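Local coordinates for protein SmhA (Serratia marcescens, PDB 7A27) that forms one component of the tripartite alpha-pore-forming toxin Smh, probably joining its partners in pore formation from this soluble form, at residues Val52-Tyr57 / Asn271-Val276; Gly78-Ala83 / Asp350-Asn355; Asn149-Ile154 / Ser275-Val280. All coordinates share one frame; numbering follows the deposited sequence.

Interaction 1: Val52-Tyr57 / Asn271-Val276; sequences VKIKAY and NALLSV
Ile54 meets Leu273 and Val276 where two helices of an elongated helical bundle, the architecture expected of a ClyA-like alpha-pore-forming toxin, pack together. Helix 48-96 offers a residue from near its beginning, and helix 272-299 presents its first turns, with the CA atoms of Ile54 and Val276 8.2 Å apart.

The contact between the segments is apolar. Ile54 carries its CD1 at the end of an extended arm, with chi2 at 167°, and that methyl does most of the touching: it lies 3.7 Å from Leu273 CD1 and 3.6 Å from the backbone oxygen, Leu273 O. Leu273 leans in from the flank of its helix, its CG placed opposite the backbone N by a chi1 of -162°. The other branch of the isoleucine, CG2, faces Val276 CG1 at 4.2 Å, and these two side chains meet at about a right angle. Ile54 is thus the single residue of its segment engaged here, held between two residues one turn apart. All three are buried, and Ala277 and Met46 extend the apolar surroundings, against Ile54 and Leu273 respectively.

Polar bonds lie beside the apolar contact. Tyr57 stacks its ring on Phe147 of helix 104-155 and bonds Gln281 OE1 of helix 272-299 through its OH. Within the second segment, Ser275 OG donates to Asn271 O at 2.8 Å, approaching in the carbonyl plane with a C=O...OG angle of 149°.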
loop_
_atom_site.group_PDB
_atom_site.type_symbol
_atom_site.label_atom_id
_atom_site.label_comp_id
_atom_site.label_asym_id
_atom_site.label_seq_id
_atom_site.Cartn_x
_atom_site.Cartn_y
_atom_site.Cartn_z
ATOM N N VAL A 52 -24.437 18.316 5.934
ATOM C CA VAL A 52 -24.646 17.525 4.677
ATOM C C VAL A 52 -23.321 17.358 3.909
ATOM O O VAL A 52 -23.180 16.305 3.266
ATOM C CB VAL A 52 -25.770 18.078 3.770
ATOM C CG1 VAL A 52 -27.139 17.939 4.431
ATOM C CG2 VAL A 52 -25.527 19.504 3.292
ATOM N N LYS A 53 -22.390 18.319 3.982
ATOM C CA LYS A 53 -21.104 18.280 3.230
ATOM C C LYS A 53 -20.169 17.252 3.877
ATOM O O LYS A 53 -19.471 16.541 3.104
ATOM C CB LYS A 53 -20.443 19.660 3.127
ATOM C CG LYS A 53 -21.346 20.769 2.588
ATOM C CD LYS A 53 -20.689 21.915 1.842
ATOM C CE LYS A 53 -20.085 21.466 0.522
ATOM N NZ LYS A 53 -20.010 22.566 -0.472
ATOM N N ILE A 54 -20.176 17.159 5.214
ATOM C CA ILE A 54 -19.366 16.172 5.992
ATOM C C ILE A 54 -19.924 14.762 5.746
ATOM O O ILE A 54 -19.149 13.902 5.290
ATOM C CB ILE A 54 -19.325 16.510 7.497
ATOM C CG1 ILE A 54 -18.681 17.874 7.764
ATOM C CG2 ILE A 54 -18.611 15.410 8.276
ATOM C CD1 ILE A 54 -18.883 18.394 9.174
ATOM N N LYS A 55 -21.208 14.524 6.043
ATOM C CA LYS A 55 -21.882 13.208 5.846
ATOM C C LYS A 55 -21.658 12.710 4.410
ATOM O O LYS A 55 -21.415 11.507 4.254
ATOM C CB LYS A 55 -23.384 13.299 6.131
ATOM C CG LYS A 55 -23.770 13.359 7.604
ATOM C CD LYS A 55 -25.268 13.501 7.837
ATOM C CE LYS A 55 -25.654 13.582 9.304
ATOM N NZ LYS A 55 -27.077 13.953 9.481
ATOM N N ALA A 56 -21.746 13.592 3.404
ATOM C CA ALA A 56 -21.567 13.269 1.964
ATOM C C ALA A 56 -20.122 12.847 1.706
ATOM O O ALA A 56 -19.929 11.864 0.980
ATOM C CB ALA A 56 -21.930 14.442 1.090
ATOM N N TYR A 57 -19.155 13.580 2.263
ATOM C CA TYR A 57 -17.710 13.303 2.093
ATOM C C TYR A 57 -17.358 12.004 2.817
ATOM O O TYR A 57 -16.671 11.153 2.223
ATOM C CB TYR A 57 -16.869 14.477 2.595
ATOM C CG TYR A 57 -15.371 14.359 2.414
ATOM C CD1 TYR A 57 -14.802 14.144 1.166
ATOM C CD2 TYR A 57 -14.512 14.572 3.479
ATOM C CE1 TYR A 57 -13.429 14.093 0.997
ATOM C CE2 TYR A 57 -13.136 14.535 3.326
ATOM C CZ TYR A 57 -12.591 14.296 2.083
ATOM O OH TYR A 57 -11.235 14.269 1.949
ATOM N N ASN A 271 -16.529 25.919 17.980
ATOM C CA ASN A 271 -16.644 25.323 16.618
ATOM C C ASN A 271 -16.503 23.795 16.710
ATOM O O ASN A 271 -15.399 23.278 16.488
ATOM C CB ASN A 271 -15.608 25.897 15.643
ATOM C CG ASN A 271 -15.511 27.401 15.701
ATOM O OD1 ASN A 271 -15.157 27.963 16.735
ATOM N ND2 ASN A 271 -15.788 28.049 14.583
ATOM N N ALA A 272 -17.599 23.099 17.022
ATOM C CA ALA A 272 -17.683 21.631 17.200
ATOM C C ALA A 272 -17.743 20.933 15.839
ATOM O O ALA A 272 -17.044 19.921 15.646
ATOM C CB ALA A 272 -18.918 21.338 18.004
ATOM N N LEU A 273 -18.546 21.470 14.922
ATOM C CA LEU A 273 -18.772 20.842 13.604
ATOM C C LEU A 273 -17.498 20.946 12.761
ATOM O O LEU A 273 -17.240 20.014 11.985
ATOM C CB LEU A 273 -19.984 21.493 12.933
ATOM C CG LEU A 273 -20.599 20.693 11.781
ATOM C CD1 LEU A 273 -20.857 19.246 12.178
ATOM C CD2 LEU A 273 -21.897 21.328 11.322
ATOM N N LEU A 274 -16.725 22.028 12.904
ATOM C CA LEU A 274 -15.443 22.189 12.164
ATOM C C LEU A 274 -14.457 21.144 12.689
ATOM O O LEU A 274 -13.770 20.533 11.857
ATOM C CB LEU A 274 -14.899 23.605 12.345
ATOM C CG LEU A 274 -13.513 23.864 11.754
ATOM C CD1 LEU A 274 -13.521 23.742 10.229
ATOM C CD2 LEU A 274 -13.020 25.252 12.163
ATOM N N SER A 275 -14.402 20.954 14.015
ATOM C CA SER A 275 -13.561 19.931 14.693
ATOM C C SER A 275 -13.791 18.570 14.014
ATOM O O SER A 275 -12.801 17.885 13.682
ATOM C CB SER A 275 -13.859 19.871 16.173
ATOM O OG SER A 275 -13.684 21.144 16.790
ATOM N N VAL A 276 -15.060 18.209 13.786
ATOM C CA VAL A 276 -15.453 16.929 13.124
ATOM C C VAL A 276 -14.866 16.919 11.706
ATOM O O VAL A 276 -14.106 16.000 11.392
ATOM C CB VAL A 276 -16.980 16.732 13.110
ATOM C CG1 VAL A 276 -17.374 15.517 12.280
ATOM C CG2 VAL A 276 -17.560 16.617 14.510
#

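Interaction 2: Gly78-Ala83 / Asp350-Asn355; sequences GLYTKA and DNAKAN
Lys353 reaches Thr81 through a bent chain: its CG stands trans to the carbonyl carbon (chi1 -71°), and a turn at chi3 of 66° swings the ammonium group across to helix 48-96. The threonine meets it with OG1 placed beside its own backbone N, while CG2 takes the position trans to that nitrogen.

The result is a hydrogen bond from Lys353 NZ to Thr81 OG1 of 3.1 Å, the side chains crossing at about a right angle. The same hydroxyl bonds Ile77 O one turn earlier, so OG1 both receives from the lysine and is tied to its own helix.

Deeper in, Tyr80 supplies the apolar part. Its CE2 lies 3.6 Å from Ala352 CB, and its CB is 4.3 Å from Lys353 CG, so aliphatic carbons of the lysine also line the interface. The two helical segments run nearly antiparallel, at 158° between their directions, with axes 10.1 Å apart. Tyr80 OH continues past the contact to Ser22 and Tyr356, whose hydroxyls both bond it, and its ring also makes edge-to-face pairs with His18 and Tyr356.

Asn359, which binds calcium in a structure of this protein although no ion is bound to this chain here, has its side chain about 10 Å from that of Ala352, just beyond the end of helix 325-358. A buried apolar contact is thus bordered by one charged-to-neutral hydrogen bond, in which a hydroxyl already committed to its own backbone still accepts a hydrogen bond from the lysine ammonium.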
loop_
_atom_site.group_PDB
_atom_site.type_symbol
_atom_site.label_atom_id
_atom_site.label_comp_id
_atom_site.label_asym_id
_atom_site.label_seq_id
_atom_site.Cartn_x
_atom_site.Cartn_y
_atom_site.Cartn_z
ATOM N N GLY A 78 -3.430 -10.801 -7.414
ATOM C CA GLY A 78 -3.397 -11.405 -8.757
ATOM C C GLY A 78 -2.042 -11.231 -9.421
ATOM O O GLY A 78 -1.515 -12.224 -9.917
ATOM N N LEU A 79 -1.493 -10.016 -9.418
ATOM C CA LEU A 79 -0.177 -9.697 -10.046
ATOM C C LEU A 79 0.953 -10.408 -9.299
ATOM O O LEU A 79 1.953 -10.767 -9.959
ATOM C CB LEU A 79 0.104 -8.199 -10.027
ATOM C CG LEU A 79 -0.759 -7.344 -10.942
ATOM C CD1 LEU A 79 -0.360 -5.878 -10.811
ATOM C CD2 LEU A 79 -0.711 -7.813 -12.395
ATOM N N TYR A 80 0.849 -10.520 -7.974
ATOM C CA TYR A 80 1.884 -11.182 -7.157
ATOM C C TYR A 80 1.912 -12.672 -7.540
ATOM O O TYR A 80 3.004 -13.209 -7.776
ATOM C CB TYR A 80 1.644 -10.953 -5.661
ATOM C CG TYR A 80 2.021 -9.602 -5.097
ATOM C CD1 TYR A 80 1.308 -8.462 -5.418
ATOM C CD2 TYR A 80 3.054 -9.467 -4.175
ATOM C CE1 TYR A 80 1.634 -7.220 -4.890
ATOM C CE2 TYR A 80 3.375 -8.237 -3.616
ATOM C CZ TYR A 80 2.659 -7.107 -3.975
ATOM O OH TYR A 80 2.954 -5.884 -3.441
ATOM N N THR A 81 0.738 -13.307 -7.633
ATOM C CA THR A 81 0.597 -14.744 -7.980
ATOM C C THR A 81 1.317 -14.997 -9.315
ATOM O O THR A 81 2.050 -16.015 -9.432
ATOM C CB THR A 81 -0.876 -15.175 -8.004
ATOM O OG1 THR A 81 -1.456 -14.779 -6.756
ATOM C CG2 THR A 81 -1.062 -16.667 -8.206
ATOM N N LYS A 82 1.156 -14.075 -10.267
ATOM C CA LYS A 82 1.773 -14.175 -11.612
ATOM C C LYS A 82 3.296 -14.316 -11.455
ATOM O O LYS A 82 3.880 -15.156 -12.163
ATOM C CB LYS A 82 1.274 -13.009 -12.473
ATOM C CG LYS A 82 -0.136 -13.228 -13.014
ATOM C CD LYS A 82 -0.814 -11.967 -13.530
ATOM C CE LYS A 82 -1.884 -12.185 -14.577
ATOM N NZ LYS A 82 -2.749 -13.358 -14.307
ATOM N N ALA A 83 3.903 -13.584 -10.521
ATOM C CA ALA A 83 5.344 -13.677 -10.222
ATOM C C ALA A 83 5.685 -15.080 -9.695
ATOM O O ALA A 83 6.645 -15.664 -10.201
ATOM C CB ALA A 83 5.753 -12.587 -9.267
ATOM N N ASP A 350 5.282 -15.016 -1.336
ATOM C CA ASP A 350 4.475 -15.847 -0.406
ATOM C C ASP A 350 4.145 -15.030 0.851
ATOM O O ASP A 350 2.966 -15.065 1.291
ATOM C CB ASP A 350 5.196 -17.152 -0.056
ATOM C CG ASP A 350 5.182 -18.216 -1.146
ATOM O OD1 ASP A 350 4.266 -18.204 -1.979
ATOM O OD2 ASP A 350 6.081 -19.072 -1.137
ATOM N N ASN A 351 5.135 -14.302 1.389
ATOM C CA ASN A 351 4.997 -13.514 2.649
ATOM C C ASN A 351 4.095 -12.294 2.398
ATOM O O ASN A 351 3.310 -11.953 3.290
ATOM C CB ASN A 351 6.351 -13.131 3.265
ATOM C CG ASN A 351 6.214 -12.502 4.646
ATOM O OD1 ASN A 351 5.471 -12.995 5.496
ATOM N ND2 ASN A 351 6.922 -11.414 4.901
ATOM N N ALA A 352 4.210 -11.649 1.240
ATOM C CA ALA A 352 3.398 -10.461 0.882
ATOM C C ALA A 352 1.926 -10.869 0.793
ATOM O O ALA A 352 1.075 -10.117 1.316
ATOM C CB ALA A 352 3.875 -9.841 -0.402
ATOM N N LYS A 353 1.645 -12.033 0.195
ATOM C CA LYS A 353 0.260 -12.556 0.030
ATOM C C LYS A 353 -0.320 -12.901 1.405
ATOM O O LYS A 353 -1.526 -12.652 1.609
ATOM C CB LYS A 353 0.214 -13.772 -0.901
ATOM C CG LYS A 353 0.456 -13.458 -2.367
ATOM C CD LYS A 353 0.574 -14.665 -3.256
ATOM C CE LYS A 353 -0.718 -15.438 -3.342
ATOM N NZ LYS A 353 -0.584 -16.549 -4.317
ATOM N N ALA A 354 0.487 -13.493 2.290
ATOM C CA ALA A 354 0.096 -13.843 3.674
ATOM C C ALA A 354 -0.228 -12.548 4.426
ATOM O O ALA A 354 -1.211 -12.534 5.174
ATOM C CB ALA A 354 1.178 -14.632 4.363
ATOM N N ASN A 355 0.555 -11.497 4.199
ATOM C CA ASN A 355 0.364 -10.173 4.839
ATOM C C ASN A 355 -0.934 -9.535 4.329
ATOM O O ASN A 355 -1.707 -9.054 5.164
ATOM C CB ASN A 355 1.576 -9.259 4.641
ATOM C CG ASN A 355 2.673 -9.453 5.673
ATOM O OD1 ASN A 355 2.409 -9.838 6.807
ATOM N ND2 ASN A 355 3.899 -9.121 5.303
#

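Interaction 3: Asn149-Ile154 / Ser275-Val280; sequences NVIDAI and SVAKSV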
loop_
_atom_site.group_PDB
_atom_site.type_symbol
_atom_site.label_atom_id
_atom_site.label_comp_id
_atom_site.label_asym_id
_atom_site.label_seq_id
_atom_site.Cartn_x
_atom_site.Cartn_y
_atom_site.Cartn_z
ATOM N N ASN A 149 -11.142 23.048 0.388
ATOM C CA ASN A 149 -11.652 24.407 0.067
ATOM C C ASN A 149 -12.859 24.733 0.963
ATOM O O ASN A 149 -13.115 25.938 1.193
ATOM C CB ASN A 149 -12.036 24.562 -1.406
ATOM C CG ASN A 149 -10.879 24.372 -2.362
ATOM O OD1 ASN A 149 -9.721 24.541 -1.995
ATOM N ND2 ASN A 149 -11.178 24.022 -3.601
ATOM N N VAL A 150 -13.579 23.707 1.438
ATOM C CA VAL A 150 -14.769 23.856 2.329
ATOM C C VAL A 150 -14.281 24.171 3.750
ATOM O O VAL A 150 -14.849 25.097 4.380
ATOM C CB VAL A 150 -15.692 22.622 2.283
ATOM C CG1 VAL A 150 -16.741 22.636 3.387
ATOM C CG2 VAL A 150 -16.348 22.466 0.921
ATOM N N ILE A 151 -13.282 23.433 4.245
ATOM C CA ILE A 151 -12.691 23.652 5.599
ATOM C C ILE A 151 -12.049 25.041 5.627
ATOM O O ILE A 151 -12.200 25.755 6.641
ATOM C CB ILE A 151 -11.660 22.558 5.962
ATOM C CG1 ILE A 151 -12.341 21.203 6.164
ATOM C CG2 ILE A 151 -10.839 22.956 7.184
ATOM C CD1 ILE A 151 -11.425 20.100 6.646
ATOM N N ASP A 152 -11.360 25.397 4.543
ATOM C CA ASP A 152 -10.576 26.648 4.449
ATOM C C ASP A 152 -11.491 27.870 4.492
ATOM O O ASP A 152 -11.200 28.777 5.288
ATOM C CB ASP A 152 -9.648 26.673 3.239
ATOM C CG ASP A 152 -8.351 27.312 3.703
ATOM O OD1 ASP A 152 -7.696 26.656 4.569
ATOM O OD2 ASP A 152 -8.054 28.495 3.297
ATOM N N ALA A 153 -12.560 27.882 3.693
ATOM C CA ALA A 153 -13.568 28.970 3.653
ATOM C C ALA A 153 -14.094 29.241 5.069
ATOM O O ALA A 153 -14.233 30.408 5.432
ATOM C CB ALA A 153 -14.686 28.608 2.707
ATOM N N ILE A 154 -14.340 28.185 5.846
ATOM C CA ILE A 154 -14.840 28.266 7.251
ATOM C C ILE A 154 -13.756 28.895 8.133
ATOM O O ILE A 154 -14.094 29.857 8.875
ATOM C CB ILE A 154 -15.266 26.873 7.766
ATOM C CG1 ILE A 154 -16.446 26.328 6.958
ATOM C CG2 ILE A 154 -15.548 26.873 9.266
ATOM C CD1 ILE A 154 -16.725 24.870 7.204
ATOM N N SER A 275 -14.402 20.954 14.015
ATOM C CA SER A 275 -13.561 19.931 14.693
ATOM C C SER A 275 -13.791 18.570 14.014
ATOM O O SER A 275 -12.801 17.885 13.682
ATOM C CB SER A 275 -13.859 19.871 16.173
ATOM O OG SER A 275 -13.684 21.144 16.790
ATOM N N VAL A 276 -15.060 18.209 13.786
ATOM C CA VAL A 276 -15.453 16.929 13.124
ATOM C C VAL A 276 -14.866 16.919 11.706
ATOM O O VAL A 276 -14.106 16.000 11.392
ATOM C CB VAL A 276 -16.980 16.732 13.110
ATOM C CG1 VAL A 276 -17.374 15.517 12.280
ATOM C CG2 VAL A 276 -17.560 16.617 14.510
ATOM N N ALA A 277 -15.185 17.931 10.899
ATOM C CA ALA A 277 -14.715 18.077 9.503
ATOM C C ALA A 277 -13.196 17.851 9.428
ATOM O O ALA A 277 -12.760 17.127 8.511
ATOM C CB ALA A 277 -15.111 19.426 8.967
ATOM N N LYS A 278 -12.439 18.418 10.376
ATOM C CA LYS A 278 -10.960 18.317 10.437
ATOM C C LYS A 278 -10.542 16.877 10.732
ATOM O O LYS A 278 -9.588 16.411 10.071
ATOM C CB LYS A 278 -10.368 19.220 11.524
ATOM C CG LYS A 278 -10.384 20.715 11.274
ATOM C CD LYS A 278 -9.365 21.428 12.177
ATOM C CE LYS A 278 -8.489 22.400 11.417
ATOM N NZ LYS A 278 -7.823 21.815 10.228
ATOM N N SER A 279 -11.227 16.222 11.682
ATOM C CA SER A 279 -10.980 14.819 12.099
ATOM C C SER A 279 -11.130 13.859 10.908
ATOM O O SER A 279 -10.305 12.898 10.804
ATOM C CB SER A 279 -11.895 14.407 13.202
ATOM O OG SER A 279 -11.815 13.006 13.362
ATOM N N VAL A 280 -12.156 14.088 10.072
ATOM C CA VAL A 280 -12.474 13.259 8.871
ATOM C C VAL A 280 -11.390 13.479 7.822
ATOM O O VAL A 280 -10.879 12.475 7.291
ATOM C CB VAL A 280 -13.862 13.582 8.282
ATOM C CG1 VAL A 280 -14.075 12.928 6.928
ATOM C CG2 VAL A 280 -14.967 13.167 9.229
#
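Ile151 enters the face of helix 272-299 as a knob in knobs-into-holes packing, near the C-terminal end of helix 104-155 in the elongated bundle. The hole is built from Leu274, Ala277, Lys278 and Gln281, residues spaced i, i+3, i+4 and i+7, all of which the isoleucine touches. Ile151 and Ala277 have the nearest CA atoms, 7.1 Å apart.

The conformation of the knob explains its depth. Its CG1 branch lies trans to the carbonyl carbon (chi1 -68°) and then runs straight on, chi2 -175°, carrying CD1 onto the backbone of the opposing helix instead of onto a long side chain. There CD1 is 3.8 Å from Ala277 O and 4.2 Å from Lys278 CA. Alanine at the middle of the hole permits this approach: its CB points toward the isoleucine and lies 4.3 Å from Ile151 CG1. On another side, Ala277 also receives Ile54 of helix 48-96, so its methyl is shared between two neighbouring helices.

Lys278 closes one flank of the hole. Its chain leaves the helix alongside the interface. Its NZ forms a salt bridge with OE2 of Glu155, the last residue of helix 104-155, so the same side chain borders the apolar knob and links the two helices by charge. Leu267 of helix 247-268 touches it too. The isoleucine's second branch reaches this flank, where Ile151 CG2 lies 4.4 Å from Lys278 NZ.

How the interactions relate
Interactions 1 and 3 sit together, their centres 7 Å apart, on one side of the chain's centre, while interaction 2 lies on the opposite side, with its centre 39 Å from each. Interactions 1 and 3 share Ser275 and Val276 on helix 272-299 and touch directly, as in Ile54 CD1 to Ala277 CB at 3.9 Å, so helices 48-96, 104-155 and 272-299 form one packed cluster there, beside strand 230-237. Helix 48-96 spans the distance to interaction 2, where it meets helix 325-358. Along the chain, interactions 1 and 2 alternate their segments, and both segments of interaction 3 fall between those of interaction 2. Helices both adjacent and far apart in sequence are thereby packed into one long bundle.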